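Local coordinates for protein putative acetamidase/formamidase (Yersinia enterocolitica subsp. palearctica serotype O:3, PDB 5UBU) that probably hydrolyses carbon-nitrogen bonds of linear amides other than peptides, as a putative acetamidase or formamidase that binds sodium ions, at residues B[262-273]-B[316-327]; B[202-210]-B[251-261]. All coordinates share one frame; numbering follows the deposited sequence.

Interaction 1: residues B[262-273]-B[316-327]; sequences ETIMSIGSARPL and DPKYTVGAMLNK
Strands 263-270 and 319-326 form an antiparallel ladder in the large mixed beta-sheet of this acetamidase/formamidase-family chain, their axes running at 156°. Hydrogen-bonded pairs from Ile264-Leu325 to Ala270-Tyr319 alternate with non-hydrogen-bonded ones, and Lys327 N to Glu262 O (2.8 Å) extends the ladder beyond its end. On one face, the methyl CE of selenomethionine Met265 lies 3.5 Å from SE of Met324, also selenomethionine; the bend of Met324 at chi3 (81°) carries its own CE to Thr263 CG2. Farther along this face, the hydroxyls Ser269 OG and Thr320 OG1 share a 2.8 Å hydrogen bond, while Ile267 CG2 meets Thr320 CG2. The other face carries Ile264, Ser266, Ala323 and Leu325 toward helix 273-291, where Ser266 OG bonds to Asp283. Past the strand end, Leu273 CD1 wedges against Val321 CG2 (3.4 Å) and Tyr319 CB. Arg271 lays its extended chain over the Tyr319 ring, CG 4.0 Å from the ring centroid in a CH-pi contact, with guanidinium and ring planes only 18° apart. In the guanidinium plane, Arg271 NH2 donates to Asp316 O at 2.9 Å, approaching from above that carbonyl's plane.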
loop_
_atom_site.group_PDB
_atom_site.type_symbol
_atom_site.label_atom_id
_atom_site.label_comp_id
_atom_site.label_asym_id
_atom_site.label_seq_id
_atom_site.Cartn_x
_atom_site.Cartn_y
_atom_site.Cartn_z
ATOM N N GLU B 262 23.375 -22.179 -2.376
ATOM C CA GLU B 262 22.519 -22.575 -1.255
ATOM C C GLU B 262 21.000 -22.452 -1.407
ATOM O O GLU B 262 20.281 -23.145 -0.693
ATOM C CB GLU B 262 22.978 -21.852 0.024
ATOM C CG GLU B 262 24.425 -22.188 0.412
ATOM C CD GLU B 262 24.821 -21.802 1.834
ATOM O OE1 GLU B 262 24.034 -21.187 2.607
ATOM O OE2 GLU B 262 25.968 -22.143 2.191
ATOM N N THR B 263 20.500 -21.621 -2.318
ATOM C CA THR B 263 19.036 -21.446 -2.445
ATOM C C THR B 263 18.482 -21.268 -3.854
ATOM O O THR B 263 19.219 -21.133 -4.825
ATOM C CB THR B 263 18.582 -20.143 -1.711
ATOM O OG1 THR B 263 19.025 -18.992 -2.443
ATOM C CG2 THR B 263 19.120 -20.076 -0.291
ATOM N N ILE B 264 17.152 -21.284 -3.918
ATOM C CA ILE B 264 16.397 -20.989 -5.128
ATOM C C ILE B 264 15.549 -19.789 -4.675
ATOM O O ILE B 264 15.252 -19.663 -3.484
ATOM C CB ILE B 264 15.520 -22.158 -5.646
ATOM C CG1 ILE B 264 14.367 -22.481 -4.695
ATOM C CG2 ILE B 264 16.380 -23.383 -5.905
ATOM C CD1 ILE B 264 13.420 -23.515 -5.241
HETATM N N MSE B 265 15.168 -18.917 -5.607
HETATM C CA MSE B 265 14.396 -17.736 -5.259
HETATM C C MSE B 265 13.497 -17.268 -6.356
HETATM O O MSE B 265 13.863 -17.321 -7.519
HETATM C CB MSE B 265 15.427 -16.638 -4.948
HETATM C CG MSE B 265 14.836 -15.258 -4.596
HETATM SE SE MSE B 265 16.182 -13.811 -4.819
HETATM C CE MSE B 265 17.131 -14.154 -3.142
ATOM N N SER B 266 12.297 -16.828 -5.985
ATOM C CA SER B 266 11.335 -16.264 -6.931
ATOM C C SER B 266 11.366 -14.763 -6.682
ATOM O O SER B 266 11.244 -14.318 -5.536
ATOM C CB SER B 266 9.937 -16.820 -6.716
ATOM O OG SER B 266 9.867 -18.183 -7.081
ATOM N N ILE B 267 11.520 -13.987 -7.750
ATOM C CA ILE B 267 11.627 -12.532 -7.647
ATOM C C ILE B 267 10.396 -11.812 -8.174
ATOM O O ILE B 267 10.152 -11.797 -9.367
ATOM C CB ILE B 267 12.872 -12.046 -8.415
ATOM C CG1 ILE B 267 14.123 -12.766 -7.881
ATOM C CG2 ILE B 267 13.021 -10.530 -8.297
ATOM C CD1 ILE B 267 15.391 -12.500 -8.663
ATOM N N GLY B 268 9.639 -11.203 -7.271
ATOM C CA GLY B 268 8.434 -10.465 -7.636
ATOM C C GLY B 268 8.659 -8.971 -7.532
ATOM O O GLY B 268 9.425 -8.522 -6.681
ATOM N N SER B 269 7.989 -8.198 -8.384
ATOM C CA SER B 269 8.128 -6.743 -8.365
ATOM C C SER B 269 6.786 -6.055 -8.492
ATOM O O SER B 269 6.023 -6.363 -9.395
ATOM C CB SER B 269 9.058 -6.273 -9.487
ATOM O OG SER B 269 10.359 -6.780 -9.312
ATOM N N ALA B 270 6.518 -5.107 -7.594
ATOM C CA ALA B 270 5.257 -4.355 -7.588
ATOM C C ALA B 270 5.190 -3.329 -6.451
ATOM O O ALA B 270 6.153 -3.129 -5.715
ATOM C CB ALA B 270 4.082 -5.329 -7.454
ATOM N N ARG B 271 4.046 -2.655 -6.378
ATOM C CA ARG B 271 3.709 -1.726 -5.304
ATOM C C ARG B 271 2.242 -2.021 -4.994
ATOM O O ARG B 271 1.465 -2.235 -5.929
ATOM C CB ARG B 271 3.847 -0.256 -5.679
ATOM C CG ARG B 271 5.258 0.232 -5.915
ATOM C CD ARG B 271 5.286 1.755 -5.875
ATOM N NE ARG B 271 6.640 2.292 -6.033
ATOM C CZ ARG B 271 6.998 3.555 -5.784
ATOM N NH1 ARG B 271 6.115 4.439 -5.325
ATOM N NH2 ARG B 271 8.267 3.932 -5.962
ATOM N N PRO B 272 1.834 -2.034 -3.721
ATOM C CA PRO B 272 2.698 -1.777 -2.569
ATOM C C PRO B 272 3.656 -2.941 -2.300
ATOM O O PRO B 272 3.599 -3.961 -2.998
ATOM C CB PRO B 272 1.704 -1.562 -1.440
ATOM C CG PRO B 272 0.535 -2.405 -1.822
ATOM C CD PRO B 272 0.450 -2.346 -3.318
ATOM N N LEU B 273 4.530 -2.789 -1.309
ATOM C CA LEU B 273 5.529 -3.830 -1.038
ATOM C C LEU B 273 4.933 -5.200 -0.679
ATOM O O LEU B 273 5.569 -6.211 -0.961
ATOM C CB LEU B 273 6.555 -3.357 0.013
ATOM C CG LEU B 273 7.797 -4.231 0.242
ATOM C CD1 LEU B 273 8.638 -4.290 -1.025
ATOM C CD2 LEU B 273 8.639 -3.710 1.396
ATOM N N ASP B 316 12.666 2.128 -6.475
ATOM C CA ASP B 316 12.343 2.201 -7.899
ATOM C C ASP B 316 10.820 2.241 -8.140
ATOM O O ASP B 316 10.053 1.961 -7.218
ATOM C CB ASP B 316 13.015 1.004 -8.590
ATOM C CG ASP B 316 14.547 1.004 -8.407
ATOM O OD1 ASP B 316 15.180 2.088 -8.526
ATOM O OD2 ASP B 316 15.120 -0.083 -8.178
ATOM N N PRO B 317 10.374 2.602 -9.369
ATOM C CA PRO B 317 8.932 2.669 -9.696
ATOM C C PRO B 317 8.119 1.480 -9.170
ATOM O O PRO B 317 6.929 1.616 -8.894
ATOM C CB PRO B 317 8.930 2.727 -11.217
ATOM C CG PRO B 317 10.175 3.486 -11.527
ATOM C CD PRO B 317 11.194 3.026 -10.520
ATOM N N LYS B 318 8.775 0.331 -9.069
ATOM C CA LYS B 318 8.208 -0.872 -8.497
ATOM C C LYS B 318 9.251 -1.456 -7.566
ATOM O O LYS B 318 10.447 -1.503 -7.899
ATOM C CB LYS B 318 7.836 -1.899 -9.556
ATOM C CG LYS B 318 6.640 -1.510 -10.385
ATOM C CD LYS B 318 6.239 -2.613 -11.329
ATOM C CE LYS B 318 4.971 -2.217 -12.060
ATOM N NZ LYS B 318 4.492 -3.282 -12.982
ATOM N N TYR B 319 8.809 -1.894 -6.396
ATOM C CA TYR B 319 9.713 -2.484 -5.430
ATOM C C TYR B 319 9.934 -3.932 -5.816
ATOM O O TYR B 319 9.115 -4.514 -6.503
ATOM C CB TYR B 319 9.153 -2.380 -4.014
ATOM C CG TYR B 319 8.646 -1.001 -3.647
ATOM C CD1 TYR B 319 9.398 0.138 -3.925
ATOM C CD2 TYR B 319 7.452 -0.843 -2.956
ATOM C CE1 TYR B 319 8.953 1.391 -3.572
ATOM C CE2 TYR B 319 7.001 0.414 -2.603
ATOM C CZ TYR B 319 7.757 1.526 -2.908
ATOM O OH TYR B 319 7.316 2.771 -2.553
ATOM N N THR B 320 11.041 -4.508 -5.374
ATOM C CA THR B 320 11.377 -5.883 -5.701
ATOM C C THR B 320 11.719 -6.683 -4.451
ATOM O O THR B 320 12.481 -6.233 -3.609
ATOM C CB THR B 320 12.548 -5.924 -6.691
ATOM O OG1 THR B 320 12.200 -5.181 -7.868
ATOM C CG2 THR B 320 12.886 -7.362 -7.078
ATOM N N VAL B 321 11.149 -7.884 -4.371
ATOM C CA VAL B 321 11.308 -8.786 -3.240
ATOM C C VAL B 321 11.595 -10.198 -3.734
ATOM O O VAL B 321 10.989 -10.650 -4.703
ATOM C CB VAL B 321 9.998 -8.831 -2.421
ATOM C CG1 VAL B 321 10.106 -9.829 -1.269
ATOM C CG2 VAL B 321 9.635 -7.441 -1.904
ATOM N N GLY B 322 12.499 -10.894 -3.053
ATOM C CA GLY B 322 12.848 -12.267 -3.402
ATOM C C GLY B 322 12.412 -13.223 -2.300
ATOM O O GLY B 322 12.726 -12.996 -1.139
ATOM N N ALA B 323 11.669 -14.272 -2.653
ATOM C CA ALA B 323 11.226 -15.289 -1.691
ATOM C C ALA B 323 12.112 -16.513 -1.901
ATOM O O ALA B 323 12.127 -17.084 -2.979
ATOM C CB ALA B 323 9.765 -15.639 -1.911
HETATM N N MSE B 324 12.834 -16.919 -0.864
HETATM C CA MSE B 324 13.767 -18.035 -0.953
HETATM C C MSE B 324 13.451 -19.268 -0.181
HETATM O O MSE B 324 12.645 -19.251 0.735
HETATM C CB MSE B 324 15.044 -17.585 -0.259
HETATM C CG MSE B 324 16.020 -16.866 -1.162
HETATM SE SE MSE B 324 17.013 -15.614 -0.015
HETATM C CE MSE B 324 18.362 -16.799 0.805
ATOM N N LEU B 325 14.123 -20.353 -0.555
ATOM C CA LEU B 325 14.027 -21.630 0.134
ATOM C C LEU B 325 15.400 -22.289 -0.011
ATOM O O LEU B 325 15.967 -22.329 -1.099
ATOM C CB LEU B 325 12.937 -22.526 -0.442
ATOM C CG LEU B 325 12.767 -23.862 0.306
ATOM C CD1 LEU B 325 12.327 -23.620 1.743
ATOM C CD2 LEU B 325 11.781 -24.769 -0.406
ATOM N N ASN B 326 15.932 -22.784 1.098
ATOM C CA ASN B 326 17.236 -23.428 1.113
ATOM C C ASN B 326 17.159 -24.756 0.358
ATOM O O ASN B 326 16.239 -25.537 0.568
ATOM C CB ASN B 326 17.699 -23.609 2.568
ATOM C CG ASN B 326 19.114 -24.137 2.681
ATOM O OD1 ASN B 326 19.459 -25.206 2.153
ATOM N ND2 ASN B 326 19.933 -23.413 3.416
ATOM N N LYS B 327 18.125 -24.992 -0.524
ATOM C CA LYS B 327 18.169 -26.226 -1.335
ATOM C C LYS B 327 18.116 -27.528 -0.546
ATOM O O LYS B 327 17.693 -28.547 -1.089
ATOM C CB LYS B 327 19.372 -26.231 -2.285
ATOM C CG LYS B 327 19.235 -25.241 -3.424
ATOM C CD LYS B 327 20.417 -25.317 -4.355
ATOM C CE LYS B 327 20.198 -24.485 -5.604
ATOM N NZ LYS B 327 21.382 -24.559 -6.506
HETATM O O HOH W 1 4.088 -5.876 -11.160
#

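Interaction 2: residues B[202-210]-B[251-261]; sequences GSITYLPVR and WQLSWPRMENA
The Tyr206 ring meets Trp251 over one face and Glu259 at its edge. Trp251 turns its six-membered ring edge-on to that Tyr206 face, a T-shaped pair with centroids 5.4 Å apart and planes at 75°; its CZ3 touches Tyr206 CD1 at 3.8 Å. At the tyrosine's edge and in the ring plane lies Glu259 OE1, which accepts a hydrogen bond from Tyr206 OH. The carboxylate plane is turned 42° from the ring. Glu259 reaches the hydroxyl because CG stands anti to the backbone N and the chain continues extended; its other oxygen, OE2, forms a salt bridge with Lys327, which may help keep the carboxylate ionised. Leu253 CD1 packs against Tyr206 CB, and CD2 of the same leucine sits 3.7 Å above the centre of the Trp251 ring. Farther along, Pro208 CB faces Leu253 CB at 4.0 Å, and Leu207 CD2 reaches Pro256 CB. The Arg257 side chain leads away from strand 203-208 to a salt bridge with Asp283 and a cation-pi contact with Trp287, both on helix 273-291. Beneath these groups, reciprocal backbone bonds join Ile204 to Glu259 and Tyr206 to Arg257, including Ile204 N to Glu259 O at 2.9 Å. With strand axes at 162°, this is a short antiparallel ladder inside a mixed beta-sheet, its aromatic face packed against helices 11-15 and 273-291.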
loop_
_atom_site.group_PDB
_atom_site.type_symbol
_atom_site.label_atom_id
_atom_site.label_comp_id
_atom_site.label_asym_id
_atom_site.label_seq_id
_atom_site.Cartn_x
_atom_site.Cartn_y
_atom_site.Cartn_z
ATOM N N GLY B 202 28.411 -16.136 -8.988
ATOM C CA GLY B 202 27.949 -17.374 -8.368
ATOM C C GLY B 202 26.443 -17.557 -8.388
ATOM O O GLY B 202 25.934 -18.474 -7.746
ATOM N N SER B 203 25.728 -16.698 -9.126
ATOM C CA SER B 203 24.275 -16.795 -9.223
ATOM C C SER B 203 23.865 -17.027 -10.672
ATOM O O SER B 203 24.554 -16.603 -11.592
ATOM C CB SER B 203 23.603 -15.513 -8.726
ATOM O OG SER B 203 23.784 -14.423 -9.633
ATOM N N ILE B 204 22.727 -17.693 -10.848
ATOM C CA ILE B 204 22.157 -17.972 -12.159
ATOM C C ILE B 204 20.767 -17.377 -12.118
ATOM O O ILE B 204 19.966 -17.781 -11.289
ATOM C CB ILE B 204 22.031 -19.485 -12.445
ATOM C CG1 ILE B 204 23.377 -20.194 -12.270
ATOM C CG2 ILE B 204 21.496 -19.711 -13.858
ATOM C CD1 ILE B 204 23.304 -21.711 -12.404
ATOM N N THR B 205 20.482 -16.419 -12.991
ATOM C CA THR B 205 19.159 -15.796 -13.033
ATOM C C THR B 205 18.392 -16.348 -14.243
ATOM O O THR B 205 18.934 -16.418 -15.352
ATOM C CB THR B 205 19.253 -14.257 -13.115
ATOM O OG1 THR B 205 19.971 -13.758 -11.986
ATOM C CG2 THR B 205 17.873 -13.626 -13.124
ATOM N N TYR B 206 17.138 -16.743 -14.009
ATOM C CA TYR B 206 16.263 -17.289 -15.051
ATOM C C TYR B 206 15.226 -16.242 -15.434
ATOM O O TYR B 206 14.470 -15.793 -14.588
ATOM C CB TYR B 206 15.595 -18.568 -14.556
ATOM C CG TYR B 206 16.602 -19.626 -14.152
ATOM C CD1 TYR B 206 17.343 -20.303 -15.112
ATOM C CD2 TYR B 206 16.805 -19.959 -12.819
ATOM C CE1 TYR B 206 18.272 -21.273 -14.759
ATOM C CE2 TYR B 206 17.729 -20.931 -12.456
ATOM C CZ TYR B 206 18.461 -21.586 -13.434
ATOM O OH TYR B 206 19.378 -22.553 -13.100
ATOM N N LEU B 207 15.208 -15.855 -16.708
ATOM C CA LEU B 207 14.298 -14.823 -17.220
ATOM C C LEU B 207 13.369 -15.377 -18.308
ATOM O O LEU B 207 13.837 -16.021 -19.242
ATOM C CB LEU B 207 15.123 -13.677 -17.805
ATOM C CG LEU B 207 16.046 -12.949 -16.813
ATOM C CD1 LEU B 207 17.025 -12.024 -17.527
ATOM C CD2 LEU B 207 15.225 -12.169 -15.792
ATOM N N PRO B 208 12.055 -15.085 -18.222
ATOM C CA PRO B 208 11.129 -15.620 -19.202
ATOM C C PRO B 208 11.154 -14.894 -20.539
ATOM O O PRO B 208 10.929 -13.689 -20.593
ATOM C CB PRO B 208 9.760 -15.435 -18.536
ATOM C CG PRO B 208 9.955 -14.453 -17.434
ATOM C CD PRO B 208 11.403 -14.067 -17.385
ATOM N N VAL B 209 11.387 -15.650 -21.607
ATOM C CA VAL B 209 11.429 -15.097 -22.946
ATOM C C VAL B 209 10.018 -14.815 -23.448
ATOM O O VAL B 209 9.123 -15.646 -23.301
ATOM C CB VAL B 209 12.117 -16.066 -23.937
ATOM C CG1 VAL B 209 12.133 -15.483 -25.351
ATOM C CG2 VAL B 209 13.539 -16.363 -23.490
ATOM N N ARG B 210 9.831 -13.623 -24.014
ATOM C CA ARG B 210 8.549 -13.215 -24.594
ATOM C C ARG B 210 8.736 -12.590 -25.986
ATOM O O ARG B 210 7.753 -12.336 -26.680
ATOM C CB ARG B 210 7.815 -12.246 -23.668
ATOM C CG ARG B 210 7.442 -12.853 -22.324
ATOM C CD ARG B 210 6.635 -11.878 -21.486
ATOM N NE ARG B 210 6.295 -12.419 -20.168
ATOM C CZ ARG B 210 7.053 -12.322 -19.068
ATOM N NH1 ARG B 210 6.628 -12.851 -17.927
ATOM N NH2 ARG B 210 8.232 -11.708 -19.093
ATOM N N TRP B 251 9.831 -23.688 -20.824
ATOM C CA TRP B 251 9.711 -23.669 -19.354
ATOM C C TRP B 251 8.946 -22.386 -19.051
ATOM O O TRP B 251 9.506 -21.297 -19.068
ATOM C CB TRP B 251 11.096 -23.751 -18.690
ATOM C CG TRP B 251 11.085 -23.787 -17.191
ATOM C CD1 TRP B 251 10.186 -24.430 -16.398
ATOM C CD2 TRP B 251 12.103 -23.291 -16.314
ATOM N NE1 TRP B 251 10.530 -24.292 -15.076
ATOM C CE2 TRP B 251 11.710 -23.603 -14.996
ATOM C CE3 TRP B 251 13.305 -22.595 -16.514
ATOM C CZ2 TRP B 251 12.470 -23.233 -13.875
ATOM C CZ3 TRP B 251 14.057 -22.219 -15.392
ATOM C CH2 TRP B 251 13.636 -22.547 -14.095
ATOM N N GLN B 252 7.646 -22.531 -18.808
ATOM C CA GLN B 252 6.773 -21.364 -18.629
ATOM C C GLN B 252 6.966 -20.723 -17.261
ATOM O O GLN B 252 6.728 -21.358 -16.238
ATOM C CB GLN B 252 5.292 -21.758 -18.870
ATOM C CG GLN B 252 4.427 -20.655 -19.467
ATOM C CD GLN B 252 4.171 -19.417 -18.624
ATOM O OE1 GLN B 252 3.874 -19.482 -17.427
ATOM N NE2 GLN B 252 4.227 -18.276 -19.276
ATOM N N LEU B 253 7.455 -19.480 -17.257
ATOM C CA LEU B 253 7.664 -18.706 -16.034
ATOM C C LEU B 253 6.892 -17.415 -16.169
ATOM O O LEU B 253 6.794 -16.865 -17.260
ATOM C CB LEU B 253 9.124 -18.318 -15.813
ATOM C CG LEU B 253 10.231 -19.353 -15.710
ATOM C CD1 LEU B 253 11.490 -18.630 -15.211
ATOM C CD2 LEU B 253 9.839 -20.482 -14.764
ATOM N N SER B 254 6.352 -16.930 -15.062
ATOM C CA SER B 254 5.634 -15.669 -15.063
ATOM C C SER B 254 6.522 -14.571 -14.505
ATOM O O SER B 254 6.335 -13.401 -14.839
ATOM C CB SER B 254 4.343 -15.773 -14.257
ATOM O OG SER B 254 3.460 -16.681 -14.878
ATOM N N TRP B 255 7.480 -14.955 -13.656
ATOM C CA TRP B 255 8.390 -14.007 -13.024
ATOM C C TRP B 255 9.820 -14.516 -13.030
ATOM O O TRP B 255 10.048 -15.701 -13.236
ATOM C CB TRP B 255 7.956 -13.757 -11.582
ATOM C CG TRP B 255 6.654 -13.103 -11.505
ATOM C CD1 TRP B 255 5.439 -13.702 -11.431
ATOM C CD2 TRP B 255 6.412 -11.703 -11.530
ATOM N NE1 TRP B 255 4.448 -12.759 -11.390
ATOM C CE2 TRP B 255 5.019 -11.520 -11.460
ATOM C CE3 TRP B 255 7.243 -10.575 -11.596
ATOM C CZ2 TRP B 255 4.431 -10.261 -11.450
ATOM C CZ3 TRP B 255 6.660 -9.321 -11.598
ATOM C CH2 TRP B 255 5.264 -9.172 -11.522
ATOM N N PRO B 256 10.791 -13.616 -12.821
ATOM C CA PRO B 256 12.182 -14.062 -12.776
ATOM C C PRO B 256 12.467 -14.950 -11.579
ATOM O O PRO B 256 11.847 -14.793 -10.533
ATOM C CB PRO B 256 12.981 -12.752 -12.618
ATOM C CG PRO B 256 12.079 -11.676 -13.110
ATOM C CD PRO B 256 10.681 -12.140 -12.826
ATOM N N ARG B 257 13.402 -15.876 -11.751
ATOM C CA ARG B 257 13.832 -16.771 -10.685
ATOM C C ARG B 257 15.338 -16.810 -10.700
ATOM O O ARG B 257 15.957 -16.486 -11.708
ATOM C CB ARG B 257 13.284 -18.169 -10.895
ATOM C CG ARG B 257 11.789 -18.258 -10.751
ATOM C CD ARG B 257 11.270 -19.618 -11.183
ATOM N NE ARG B 257 9.829 -19.718 -10.949
ATOM C CZ ARG B 257 9.073 -20.764 -11.269
ATOM N NH1 ARG B 257 9.596 -21.833 -11.856
ATOM N NH2 ARG B 257 7.781 -20.733 -11.004
HETATM N N MSE B 258 15.937 -17.162 -9.575
HETATM C CA MSE B 258 17.389 -17.265 -9.523
HETATM C C MSE B 258 17.756 -18.450 -8.679
HETATM O O MSE B 258 16.927 -19.038 -7.992
HETATM C CB MSE B 258 18.084 -15.931 -9.185
HETATM C CG MSE B 258 18.189 -15.594 -7.708
HETATM SE SE MSE B 258 19.828 -16.332 -6.877
HETATM C CE MSE B 258 19.389 -15.787 -5.032
ATOM N N GLU B 259 19.026 -18.802 -8.750
ATOM C CA GLU B 259 19.545 -19.951 -8.061
ATOM C C GLU B 259 21.009 -19.719 -7.755
ATOM O O GLU B 259 21.710 -19.087 -8.534
ATOM C CB GLU B 259 19.400 -21.135 -9.014
ATOM C CG GLU B 259 19.924 -22.469 -8.527
ATOM C CD GLU B 259 19.805 -23.587 -9.565
ATOM O OE1 GLU B 259 19.541 -23.319 -10.757
ATOM O OE2 GLU B 259 19.996 -24.754 -9.174
ATOM N N ASN B 260 21.462 -20.203 -6.607
ATOM C CA ASN B 260 22.878 -20.115 -6.234
ATOM C C ASN B 260 23.253 -21.375 -5.453
ATOM O O ASN B 260 22.445 -22.290 -5.327
ATOM C CB ASN B 260 23.229 -18.806 -5.497
ATOM C CG ASN B 260 22.470 -18.615 -4.217
ATOM O OD1 ASN B 260 21.955 -19.565 -3.630
ATOM N ND2 ASN B 260 22.408 -17.365 -3.759
ATOM N N ALA B 261 24.469 -21.425 -4.932
ATOM C CA ALA B 261 24.923 -22.608 -4.213
ATOM C C ALA B 261 23.979 -23.102 -3.127
ATOM O O ALA B 261 23.764 -24.310 -3.013
ATOM C CB ALA B 261 26.319 -22.381 -3.631
#

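Overall arrangement
Both contacts belong to one mixed sheet, in which strands 203-208, 257-260, 263-270 and 319-326 lie side by side in that order, each antiparallel to the next. The centres of interactions 1 and 2 are about 12 Å apart. Along the chain they come in series: interaction 2 closes before interaction 1 opens, and strands 257-260 and 263-270 follow each other directly. Backbone bonding of Met265 with Met258 and of Ile267 with Pro256 (N to O, 2.9 Å) makes the two ladders continuous; a further probable bond runs from Lys327 NZ to Asn260 O. Helix 273-291 packs against side chains from both contacts. Near Pro272, interaction 1 also reaches neighbouring subunits, joining this sheet region to the four-chain assembly.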